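Local coordinates for protein endoglucanase EG-II (Hypocrea jecorina, PDB 3QR3) that hydrolyses internal beta-1,4-glucosidic bonds of cellulose, acting as an endoglucanase through the TIM-barrel catalytic domain of a family 5 glycoside hydrolase, at residues D20-T25 and R109-I114. Residues are numbered along the deposited sequence; the frame is centred on the assembly and turned at random.
Sequences DGTCVT and RWNGGI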
ATOM      1  N   ASP A  20       8.574 -12.448  -7.358  1.00 21.48           N
ATOM      2  CA  ASP A  20       7.956 -13.418  -8.267  1.00 17.76           C
ATOM      3  C   ASP A  20       6.578 -13.842  -7.774  1.00 19.93           C
ATOM      4  O   ASP A  20       5.949 -14.727  -8.365  1.00 23.13           O
ATOM      5  CB  ASP A  20       8.834 -14.666  -8.414  1.00 22.93           C
ATOM      6  CG  ASP A  20       9.025 -15.392  -7.097  1.00 26.92           C
ATOM      7  OD1 ASP A  20       8.859 -14.745  -6.038  1.00 29.63           O
ATOM      8  OD2 ASP A  20       9.342 -16.598  -7.107  1.00 30.94           O
ATOM      9  N   GLY A  21       6.107 -13.239  -6.685  1.00 17.66           N
ATOM     10  CA  GLY A  21       4.819 -13.630  -6.130  1.00 18.53           C
ATOM     11  C   GLY A  21       4.871 -14.859  -5.228  1.00 23.68           C
ATOM     12  O   GLY A  21       3.839 -15.405  -4.844  1.00 18.24           O
ATOM     13  N   THR A  22       6.072 -15.315  -4.893  1.00 17.72           N
ATOM     14  CA  THR A  22       6.199 -16.376  -3.900  1.00 18.47           C
ATOM     15  C   THR A  22       6.253 -15.773  -2.507  1.00 25.47           C
ATOM     16  O   THR A  22       7.159 -14.997  -2.192  1.00 22.58           O
ATOM     17  CB  THR A  22       7.469 -17.225  -4.112  1.00 18.36           C
ATOM     18  OG1 THR A  22       7.455 -17.774  -5.430  1.00 20.75           O
ATOM     19  CG2 THR A  22       7.524 -18.384  -3.100  1.00 21.50           C
ATOM     20  N   CYS A  23       5.275 -16.123  -1.679  1.00 25.18           N
ATOM     21  CA  CYS A  23       5.321 -15.779  -0.260  1.00 22.37           C
ATOM     22  C   CYS A  23       5.465 -17.054   0.574  1.00 27.55           C
ATOM     23  O   CYS A  23       4.564 -17.892   0.598  1.00 25.33           O
ATOM     24  CB  CYS A  23       4.062 -15.019   0.155  1.00 21.76           C
ATOM     25  SG  CYS A  23       3.902 -13.367  -0.600  1.00 28.51           S
ATOM     26  N   VAL A  24       6.601 -17.203   1.244  1.00 25.39           N
ATOM     27  CA  VAL A  24       6.842 -18.349   2.114  1.00 17.88           C
ATOM     28  C   VAL A  24       6.206 -18.066   3.461  1.00 21.66           C
ATOM     29  O   VAL A  24       6.716 -17.253   4.232  1.00 17.99           O
ATOM     30  CB  VAL A  24       8.353 -18.553   2.333  1.00 24.64           C
ATOM     31  CG1 VAL A  24       8.604 -19.802   3.176  1.00 19.75           C
ATOM     32  CG2 VAL A  24       9.066 -18.632   0.990  1.00 30.00           C
ATOM     33  N   THR A  25       5.098 -18.729   3.768  1.00 17.80           N
ATOM     34  CA  THR A  25       4.328 -18.342   4.953  1.00 22.52           C
ATOM     35  C   THR A  25       5.052 -18.581   6.273  1.00 25.97           C
ATOM     36  O   THR A  25       4.767 -17.926   7.274  1.00 20.56           O
ATOM     37  CB  THR A  25       2.940 -19.014   5.005  1.00 23.19           C
ATOM     38  OG1 THR A  25       3.091 -20.436   4.978  1.00 21.03           O
ATOM     39  CG2 THR A  25       2.098 -18.559   3.824  1.00 20.37           C
ATOM     40  N   ARG A 109       1.188 -12.014  -8.945  1.00 16.71           N
ATOM     41  CA  ARG A 109       1.655 -13.369  -9.155  1.00 20.68           C
ATOM     42  C   ARG A 109       1.364 -14.280  -7.970  1.00 19.49           C
ATOM     43  O   ARG A 109       1.162 -13.827  -6.844  1.00 17.25           O
ATOM     44  CB  ARG A 109       3.161 -13.361  -9.432  1.00 16.03           C
ATOM     45  CG  ARG A 109       3.542 -12.911 -10.840  1.00 17.91           C
ATOM     46  CD  ARG A 109       5.057 -12.692 -10.930  1.00 17.15           C
ATOM     47  NE  ARG A 109       5.501 -12.362 -12.286  1.00 16.59           N
ATOM     48  CZ  ARG A 109       5.321 -11.181 -12.863  1.00 20.39           C
ATOM     49  NH1 ARG A 109       4.690 -10.207 -12.210  1.00 19.04           N
ATOM     50  NH2 ARG A 109       5.773 -10.968 -14.089  1.00 19.73           N
ATOM     51  N   TRP A 110       1.337 -15.578  -8.241  1.00 18.39           N
ATOM     52  CA  TRP A 110       1.323 -16.579  -7.189  1.00 20.66           C
ATOM     53  C   TRP A 110       2.395 -17.602  -7.542  1.00 20.04           C
ATOM     54  O   TRP A 110       2.277 -18.306  -8.547  1.00 17.76           O
ATOM     55  CB  TRP A 110      -0.069 -17.206  -7.098  1.00 20.70           C
ATOM     56  CG  TRP A 110      -0.212 -18.449  -6.240  1.00 20.12           C
ATOM     57  CD1 TRP A 110       0.151 -19.731  -6.573  1.00 26.77           C
ATOM     58  CD2 TRP A 110      -0.827 -18.533  -4.945  1.00 19.09           C
ATOM     59  NE1 TRP A 110      -0.181 -20.600  -5.552  1.00 20.83           N
ATOM     60  CE2 TRP A 110      -0.782 -19.889  -4.544  1.00 23.43           C
ATOM     61  CE3 TRP A 110      -1.407 -17.590  -4.082  1.00 19.38           C
ATOM     62  CZ2 TRP A 110      -1.286 -20.324  -3.315  1.00 22.61           C
ATOM     63  CZ3 TRP A 110      -1.908 -18.025  -2.859  1.00 19.18           C
ATOM     64  CH2 TRP A 110      -1.836 -19.382  -2.484  1.00 20.13           C
ATOM     65  N   ASN A 111       3.460 -17.650  -6.739  1.00 20.69           N
ATOM     66  CA  ASN A 111       4.562 -18.587  -6.976  1.00 23.78           C
ATOM     67  C   ASN A 111       5.066 -18.578  -8.422  1.00 23.99           C
ATOM     68  O   ASN A 111       5.253 -19.628  -9.035  1.00 23.88           O
ATOM     69  CB  ASN A 111       4.175 -20.014  -6.549  1.00 18.35           C
ATOM     70  CG  ASN A 111       3.807 -20.094  -5.075  1.00 24.78           C
ATOM     71  OD1 ASN A 111       4.154 -19.211  -4.300  1.00 21.51           O
ATOM     72  ND2 ASN A 111       3.089 -21.141  -4.689  1.00 24.26           N
ATOM     73  N   GLY A 112       5.294 -17.391  -8.963  1.00 17.68           N
ATOM     74  CA  GLY A 112       5.857 -17.272 -10.294  1.00 21.26           C
ATOM     75  C   GLY A 112       4.839 -17.202 -11.424  1.00 19.36           C
ATOM     76  O   GLY A 112       5.197 -16.867 -12.551  1.00 23.86           O
ATOM     77  N   GLY A 113       3.580 -17.523 -11.136  1.00 19.00           N
ATOM     78  CA  GLY A 113       2.541 -17.497 -12.162  1.00 17.30           C
ATOM     79  C   GLY A 113       1.737 -16.204 -12.127  1.00 18.75           C
ATOM     80  O   GLY A 113       1.314 -15.759 -11.062  1.00 20.28           O
ATOM     81  N   ILE A 114       1.516 -15.595 -13.284  1.00 17.97           N
ATOM     82  CA  ILE A 114       0.800 -14.319 -13.340  1.00 19.52           C
ATOM     83  C   ILE A 114      -0.711 -14.527 -13.306  1.00 20.72           C
ATOM     84  O   ILE A 114      -1.255 -15.314 -14.070  1.00 19.83           O
ATOM     85  CB  ILE A 114       1.161 -13.529 -14.598  1.00 20.48           C
ATOM     86  CG1 ILE A 114       2.634 -13.132 -14.575  1.00 14.66           C
ATOM     87  CG2 ILE A 114       0.276 -12.299 -14.736  1.00 16.88           C
ATOM     88  CD1 ILE A 114       3.150 -12.665 -15.951  1.00 18.28           C
TER
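Gly21 packs closely against Arg109, with Gly21 CA 3.7 Å from Arg109 CB. This is the tight part of the contact. A side chain on Gly21 would run into Arg109 CB. The aliphatic chain of Arg109, extended from CG to NE, passes the carbonyl of Asp20, and its CD lies 3.4 Å from Asp20 O. Two backbone hydrogen bonds join the segments at a type I' turn, Trp110 to Gly113. Gly112 N donates to Asp20 O at 2.8 Å, and Asn111 N donates to Gly21 O at 3.0 Å.

The side chains of Thr22 and Asn111 meet more loosely, and Asn111 is exposed. They cross at about a right angle, with Thr22 CG2 3.7 Å from Asn111 OD1. With OG1 beside its backbone N (chi1 -57°), Thr22 hydrogen-bonds through OG1 to Asp20 OD2 from above the carboxylate plane. Thr22 N closes an Asx turn on Asp20 OD1, which also hydrogen-bonds Thr18 OG1. A valine here removes the hydroxyl and would probably leave Asp20 OD2 without this partner, with the carboxylate held through OD1.

Gln67 NE2 of helix 66-69 hydrogen-bonds both Gly21 O and Asn111 OD1. The contact joins the loop after barrel strand 5-11 to the small hairpin following barrel strand 99-104.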